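Local structure of iron transport multicopper oxidase FET3 (Saccharomyces cerevisiae, 1ZPU) at residues D299-I310 and F429-Y440. The protein oxidises ferrous iron at the yeast cell surface with four copper ions, reducing dioxygen to water, so that the ferric product can be imported by the permease FTR1. Numbering follows the deposited sequence.
Sequences DFYLQPYEKEAI and FPEYPMRRDTLY. With NAG (2-acetamido-2-deoxy-beta-D-glucopyranose), chain I; NAG (2-acetamido-2-deoxy-beta-D-glucopyranose), chain B.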
loop_
_atom_site.group_PDB
_atom_site.type_symbol
_atom_site.label_atom_id
_atom_site.label_comp_id
_atom_site.label_asym_id
_atom_site.label_seq_id
_atom_site.Cartn_x
_atom_site.Cartn_y
_atom_site.Cartn_z
ATOM N N ASP A 299 3.762 16.474 1.391
ATOM C CA ASP A 299 4.032 15.719 2.603
ATOM C C ASP A 299 5.515 15.610 2.931
ATOM O O ASP A 299 5.866 15.268 4.055
ATOM C CB ASP A 299 3.397 14.336 2.524
ATOM C CG ASP A 299 3.834 13.556 1.291
ATOM O OD1 ASP A 299 3.901 14.158 0.193
ATOM O OD2 ASP A 299 4.098 12.338 1.402
ATOM N N PHE A 300 6.382 15.918 1.966
ATOM C CA PHE A 300 7.834 15.911 2.188
ATOM C C PHE A 300 8.247 16.854 3.335
ATOM O O PHE A 300 9.220 16.585 4.050
ATOM C CB PHE A 300 8.574 16.261 0.887
ATOM C CG PHE A 300 10.076 16.310 1.021
ATOM C CD1 PHE A 300 10.853 15.200 0.703
ATOM C CD2 PHE A 300 10.722 17.473 1.455
ATOM C CE1 PHE A 300 12.254 15.238 0.831
ATOM C CE2 PHE A 300 12.102 17.510 1.596
ATOM C CZ PHE A 300 12.871 16.388 1.279
ATOM N N TYR A 301 7.505 17.945 3.521
ATOM C CA TYR A 301 7.858 18.954 4.517
ATOM C C TYR A 301 7.166 18.762 5.870
ATOM O O TYR A 301 7.360 19.567 6.791
ATOM C CB TYR A 301 7.598 20.354 3.956
ATOM C CG TYR A 301 8.489 20.703 2.782
ATOM C CD1 TYR A 301 8.020 20.605 1.469
ATOM C CD2 TYR A 301 9.801 21.127 2.982
ATOM C CE1 TYR A 301 8.833 20.922 0.387
ATOM C CE2 TYR A 301 10.620 21.443 1.913
ATOM C CZ TYR A 301 10.130 21.338 0.620
ATOM O OH TYR A 301 10.949 21.656 -0.440
ATOM N N LEU A 302 6.362 17.702 5.987
ATOM C CA LEU A 302 5.757 17.332 7.271
ATOM C C LEU A 302 6.825 17.032 8.343
ATOM O O LEU A 302 7.942 16.588 8.028
ATOM C CB LEU A 302 4.804 16.164 7.095
ATOM C CG LEU A 302 3.301 16.465 6.991
ATOM C CD1 LEU A 302 2.979 17.905 6.587
ATOM C CD2 LEU A 302 2.654 15.466 6.047
ATOM N N GLN A 303 6.495 17.310 9.605
ATOM C CA GLN A 303 7.472 17.177 10.687
ATOM C C GLN A 303 6.968 16.233 11.763
ATOM O O GLN A 303 6.052 16.582 12.514
ATOM C CB GLN A 303 7.789 18.534 11.295
ATOM C CG GLN A 303 8.356 19.515 10.301
ATOM C CD GLN A 303 8.371 20.930 10.817
ATOM O OE1 GLN A 303 8.075 21.865 10.082
ATOM N NE2 GLN A 303 8.707 21.098 12.086
ATOM N N PRO A 304 7.542 15.016 11.822
ATOM C CA PRO A 304 7.235 14.035 12.860
ATOM C C PRO A 304 7.216 14.632 14.258
ATOM O O PRO A 304 8.085 15.437 14.596
ATOM C CB PRO A 304 8.397 13.056 12.746
ATOM C CG PRO A 304 8.727 13.079 11.306
ATOM C CD PRO A 304 8.506 14.484 10.842
ATOM N N TYR A 305 6.231 14.246 15.061
ATOM C CA TYR A 305 6.145 14.695 16.452
ATOM C C TYR A 305 7.323 14.159 17.259
ATOM O O TYR A 305 7.913 14.883 18.050
ATOM C CB TYR A 305 4.819 14.263 17.084
ATOM C CG TYR A 305 4.549 14.870 18.444
ATOM C CD1 TYR A 305 4.181 16.213 18.572
ATOM C CD2 TYR A 305 4.651 14.100 19.603
ATOM C CE1 TYR A 305 3.926 16.774 19.816
ATOM C CE2 TYR A 305 4.403 14.651 20.849
ATOM C CZ TYR A 305 4.043 15.989 20.953
ATOM O OH TYR A 305 3.802 16.540 22.199
ATOM N N GLU A 306 7.656 12.887 17.061
ATOM C CA GLU A 306 8.905 12.337 17.589
ATOM C C GLU A 306 10.013 12.526 16.558
ATOM O O GLU A 306 10.107 11.784 15.574
ATOM C CB GLU A 306 8.767 10.868 17.990
ATOM C CG GLU A 306 8.160 10.666 19.372
ATOM C CD GLU A 306 7.556 9.275 19.547
ATOM O OE1 GLU A 306 7.137 8.660 18.534
ATOM O OE2 GLU A 306 7.496 8.803 20.707
ATOM N N LYS A 307 10.825 13.554 16.782
ATOM C CA LYS A 307 11.932 13.883 15.896
ATOM C C LYS A 307 12.983 12.790 15.898
ATOM O O LYS A 307 13.393 12.302 16.952
ATOM C CB LYS A 307 12.612 15.191 16.317
ATOM C CG LYS A 307 11.816 16.452 16.039
ATOM C CD LYS A 307 12.590 17.694 16.524
ATOM C CE LYS A 307 11.583 18.665 17.165
ATOM N NZ LYS A 307 11.866 20.080 16.778
ATOM N N GLU A 308 13.422 12.417 14.709
ATOM C CA GLU A 308 14.578 11.558 14.567
ATOM C C GLU A 308 15.508 12.193 13.537
ATOM O O GLU A 308 15.096 12.483 12.419
ATOM C CB GLU A 308 14.145 10.142 14.154
ATOM C CG GLU A 308 13.583 9.291 15.321
ATOM C CD GLU A 308 12.825 8.016 14.874
ATOM O OE1 GLU A 308 12.824 7.680 13.658
ATOM O OE2 GLU A 308 12.221 7.347 15.754
ATOM N N ALA A 309 16.757 12.432 13.920
ATOM C CA ALA A 309 17.733 13.003 13.003
ATOM C C ALA A 309 17.961 12.086 11.800
ATOM O O ALA A 309 17.863 10.864 11.919
ATOM C CB ALA A 309 19.022 13.250 13.725
ATOM N N ILE A 310 18.251 12.681 10.645
ATOM C CA ILE A 310 18.595 11.919 9.444
ATOM C C ILE A 310 19.681 10.895 9.752
ATOM O O ILE A 310 20.647 11.211 10.431
ATOM C CB ILE A 310 19.030 12.845 8.267
ATOM C CG1 ILE A 310 19.365 12.014 7.012
ATOM C CG2 ILE A 310 20.159 13.806 8.692
ATOM C CD1 ILE A 310 19.650 12.833 5.761
ATOM N N PHE A 429 19.883 17.510 2.098
ATOM C CA PHE A 429 18.815 16.725 2.715
ATOM C C PHE A 429 18.316 17.423 3.989
ATOM O O PHE A 429 19.064 18.201 4.594
ATOM C CB PHE A 429 19.310 15.321 3.090
ATOM C CG PHE A 429 19.890 14.526 1.948
ATOM C CD1 PHE A 429 21.149 13.936 2.073
ATOM C CD2 PHE A 429 19.172 14.322 0.771
ATOM C CE1 PHE A 429 21.693 13.177 1.035
ATOM C CE2 PHE A 429 19.709 13.563 -0.278
ATOM C CZ PHE A 429 20.968 12.990 -0.146
ATOM N N PRO A 430 17.062 17.139 4.411
ATOM C CA PRO A 430 16.553 17.681 5.680
ATOM C C PRO A 430 17.308 17.130 6.888
ATOM O O PRO A 430 17.815 16.002 6.840
ATOM C CB PRO A 430 15.106 17.188 5.718
ATOM C CG PRO A 430 15.079 16.013 4.816
ATOM C CD PRO A 430 16.053 16.307 3.732
ATOM N N GLU A 431 17.383 17.927 7.955
ATOM C CA GLU A 431 17.988 17.495 9.212
ATOM C C GLU A 431 17.114 16.482 9.950
ATOM O O GLU A 431 17.624 15.523 10.537
ATOM C CB GLU A 431 18.240 18.695 10.105
ATOM C CG GLU A 431 19.417 19.550 9.680
ATOM C CD GLU A 431 19.706 20.658 10.675
ATOM O OE1 GLU A 431 18.772 21.080 11.398
ATOM O OE2 GLU A 431 20.869 21.107 10.736
ATOM N N TYR A 432 15.799 16.708 9.911
ATOM C CA TYR A 432 14.828 15.833 10.552
ATOM C C TYR A 432 13.769 15.397 9.530
ATOM O O TYR A 432 12.683 15.990 9.460
ATOM C CB TYR A 432 14.172 16.542 11.737
ATOM C CG TYR A 432 15.141 16.887 12.836
ATOM C CD1 TYR A 432 15.706 18.159 12.918
ATOM C CD2 TYR A 432 15.509 15.935 13.783
ATOM C CE1 TYR A 432 16.611 18.474 13.920
ATOM C CE2 TYR A 432 16.411 16.238 14.789
ATOM C CZ TYR A 432 16.958 17.508 14.854
ATOM O OH TYR A 432 17.851 17.810 15.856
ATOM N N PRO A 433 14.075 14.343 8.743
ATOM C CA PRO A 433 13.253 13.973 7.599
ATOM C C PRO A 433 11.882 13.492 8.005
ATOM O O PRO A 433 11.703 12.973 9.107
ATOM C CB PRO A 433 14.019 12.802 6.974
ATOM C CG PRO A 433 15.379 12.873 7.538
ATOM C CD PRO A 433 15.208 13.420 8.903
ATOM N N MET A 434 10.929 13.662 7.098
ATOM C CA MET A 434 9.604 13.098 7.241
ATOM C C MET A 434 9.724 11.574 7.231
ATOM O O MET A 434 10.693 11.031 6.699
ATOM C CB MET A 434 8.726 13.607 6.095
ATOM C CG MET A 434 7.387 12.939 5.958
ATOM S SD MET A 434 7.459 11.510 4.857
ATOM C CE MET A 434 7.200 12.232 3.242
ATOM N N ARG A 435 8.751 10.896 7.835
ATOM C CA ARG A 435 8.703 9.440 7.858
ATOM C C ARG A 435 7.309 8.932 7.487
ATOM O O ARG A 435 6.296 9.479 7.954
ATOM C CB ARG A 435 9.086 8.928 9.242
ATOM C CG ARG A 435 10.519 8.490 9.373
ATOM C CD ARG A 435 11.138 9.005 10.660
ATOM N NE ARG A 435 10.328 8.729 11.844
ATOM C CZ ARG A 435 10.214 9.569 12.865
ATOM N NH1 ARG A 435 10.851 10.733 12.836
ATOM N NH2 ARG A 435 9.463 9.254 13.910
ATOM N N ARG A 436 7.265 7.890 6.652
ATOM C CA ARG A 436 6.025 7.211 6.309
ATOM C C ARG A 436 6.314 5.858 5.665
ATOM O O ARG A 436 7.482 5.470 5.555
ATOM C CB ARG A 436 5.152 8.084 5.408
ATOM C CG ARG A 436 5.710 8.446 4.016
ATOM C CD ARG A 436 4.774 9.430 3.297
ATOM N NE ARG A 436 3.384 9.100 3.587
ATOM C CZ ARG A 436 2.343 9.891 3.373
ATOM N NH1 ARG A 436 2.505 11.095 2.852
ATOM N NH2 ARG A 436 1.128 9.468 3.677
ATOM N N ASP A 437 5.265 5.141 5.249
ATOM C CA ASP A 437 5.453 3.822 4.650
ATOM C C ASP A 437 5.148 3.789 3.157
ATOM O O ASP A 437 5.421 2.803 2.480
ATOM C CB ASP A 437 4.697 2.730 5.422
ATOM C CG ASP A 437 3.191 2.919 5.397
ATOM O OD1 ASP A 437 2.599 2.870 6.499
ATOM O OD2 ASP A 437 2.603 3.099 4.293
ATOM N N THR A 438 4.595 4.876 2.639
ATOM C CA THR A 438 4.201 4.908 1.244
ATOM C C THR A 438 4.463 6.309 0.712
ATOM O O THR A 438 4.042 7.291 1.307
ATOM C CB THR A 438 2.718 4.483 1.087
ATOM O OG1 THR A 438 2.504 3.242 1.788
ATOM C CG2 THR A 438 2.326 4.325 -0.378
ATOM N N LEU A 439 5.170 6.369 -0.414
ATOM C CA LEU A 439 5.710 7.601 -0.962
ATOM C C LEU A 439 5.680 7.531 -2.477
ATOM O O LEU A 439 6.034 6.516 -3.039
ATOM C CB LEU A 439 7.158 7.777 -0.494
ATOM C CG LEU A 439 7.944 9.004 -0.958
ATOM C CD1 LEU A 439 7.655 10.225 -0.072
ATOM C CD2 LEU A 439 9.439 8.701 -1.014
ATOM N N TYR A 440 5.267 8.612 -3.132
ATOM C CA TYR A 440 5.254 8.664 -4.586
ATOM C C TYR A 440 6.516 9.309 -5.183
ATOM O O TYR A 440 7.035 10.284 -4.640
ATOM C CB TYR A 440 3.987 9.372 -5.108
ATOM C CG TYR A 440 3.847 10.869 -4.816
ATOM C CD1 TYR A 440 4.528 11.815 -5.576
ATOM C CD2 TYR A 440 3.006 11.329 -3.814
ATOM C CE1 TYR A 440 4.397 13.181 -5.326
ATOM C CE2 TYR A 440 2.852 12.673 -3.564
ATOM C CZ TYR A 440 3.555 13.605 -4.319
ATOM O OH TYR A 440 3.420 14.963 -4.087
HETATM C C1 NAG I . 3.760 22.875 6.460
HETATM C C2 NAG I . 5.106 22.712 7.157
HETATM C C3 NAG I . 6.189 23.633 6.559
HETATM C C4 NAG I . 6.112 23.944 5.055
HETATM C C5 NAG I . 4.722 23.679 4.450
HETATM C C6 NAG I . 4.804 23.281 2.980
HETATM C C7 NAG I . 4.880 22.037 9.567
HETATM C C8 NAG I . 4.783 20.564 9.239
HETATM N N2 NAG I . 4.936 22.955 8.585
HETATM O O3 NAG I . 7.466 23.081 6.792
HETATM O O4 NAG I . 6.507 25.309 4.929
HETATM O O5 NAG I . 4.046 22.623 5.103
HETATM O O6 NAG I . 3.676 22.510 2.616
HETATM O O7 NAG I . 4.907 22.381 10.748
HETATM C C1 NAG B . 7.194 25.765 3.715
HETATM C C2 NAG B . 8.532 26.493 4.017
HETATM C C3 NAG B . 9.770 25.707 3.511
HETATM C C4 NAG B . 9.622 25.163 2.080
HETATM C C5 NAG B . 8.167 25.287 1.622
HETATM C C6 NAG B . 7.849 24.570 0.310
HETATM C C7 NAG B . 8.391 29.028 4.113
HETATM C C8 NAG B . 7.313 29.978 3.553
HETATM N N2 NAG B . 8.551 27.859 3.458
HETATM O O3 NAG B . 10.058 24.622 4.371
HETATM O O4 NAG B . 10.495 25.853 1.212
HETATM O O5 NAG B . 7.352 24.803 2.677
HETATM O O6 NAG B . 6.603 25.034 -0.178
HETATM O O7 NAG B . 9.072 29.368 5.108
#
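Arg435 grips the backbone carbonyl of Glu306 end-on, NH1 and NH2 both donating to the one oxygen (Arg435 NH1 to Glu306 O, 3.0 Å), which lies in the guanidinium plane. The carboxylate of Glu308 stacks over one face of the same group, its plane 18° away, with OE1 3.3 Å from Arg435 NE; this salt bridge is one of charge alone. Pro304 CB packs against NH1. A leucine in place of Arg435 would probably leave the Glu306 carbonyl without its two donors and the Glu308 carboxylate without its countercharge.

At the other end, where Asp299, Met434 and Arg436 are all buried, the Met434 chain folds back (chi2 -91°, chi3 -87°), bringing CG and CE each to 3.4 Å from Asp299 O, while Arg436 NH1 forms a salt bridge with Asp299 OD2. Arg406 takes the other carboxylate oxygen and Asp216 pairs with Arg436. Ile310 is also firmly packed: its N donates to Glu431 O (2.9 Å) and its CB rests on Pro433 CG (3.7 Å). The solvent side is looser: Lys307 CD lies over one face of the Tyr432 ring, and Ala309 CB touches Tyr432 CE2 (4.1 Å).

The 299-310 linker, entering the third cupredoxin-like domain, thus lies against edge strand 434-436, which pairs with strand 401-406, while Gln303 and Tyr305 make backbone bonds to strand 218-225 of the second domain.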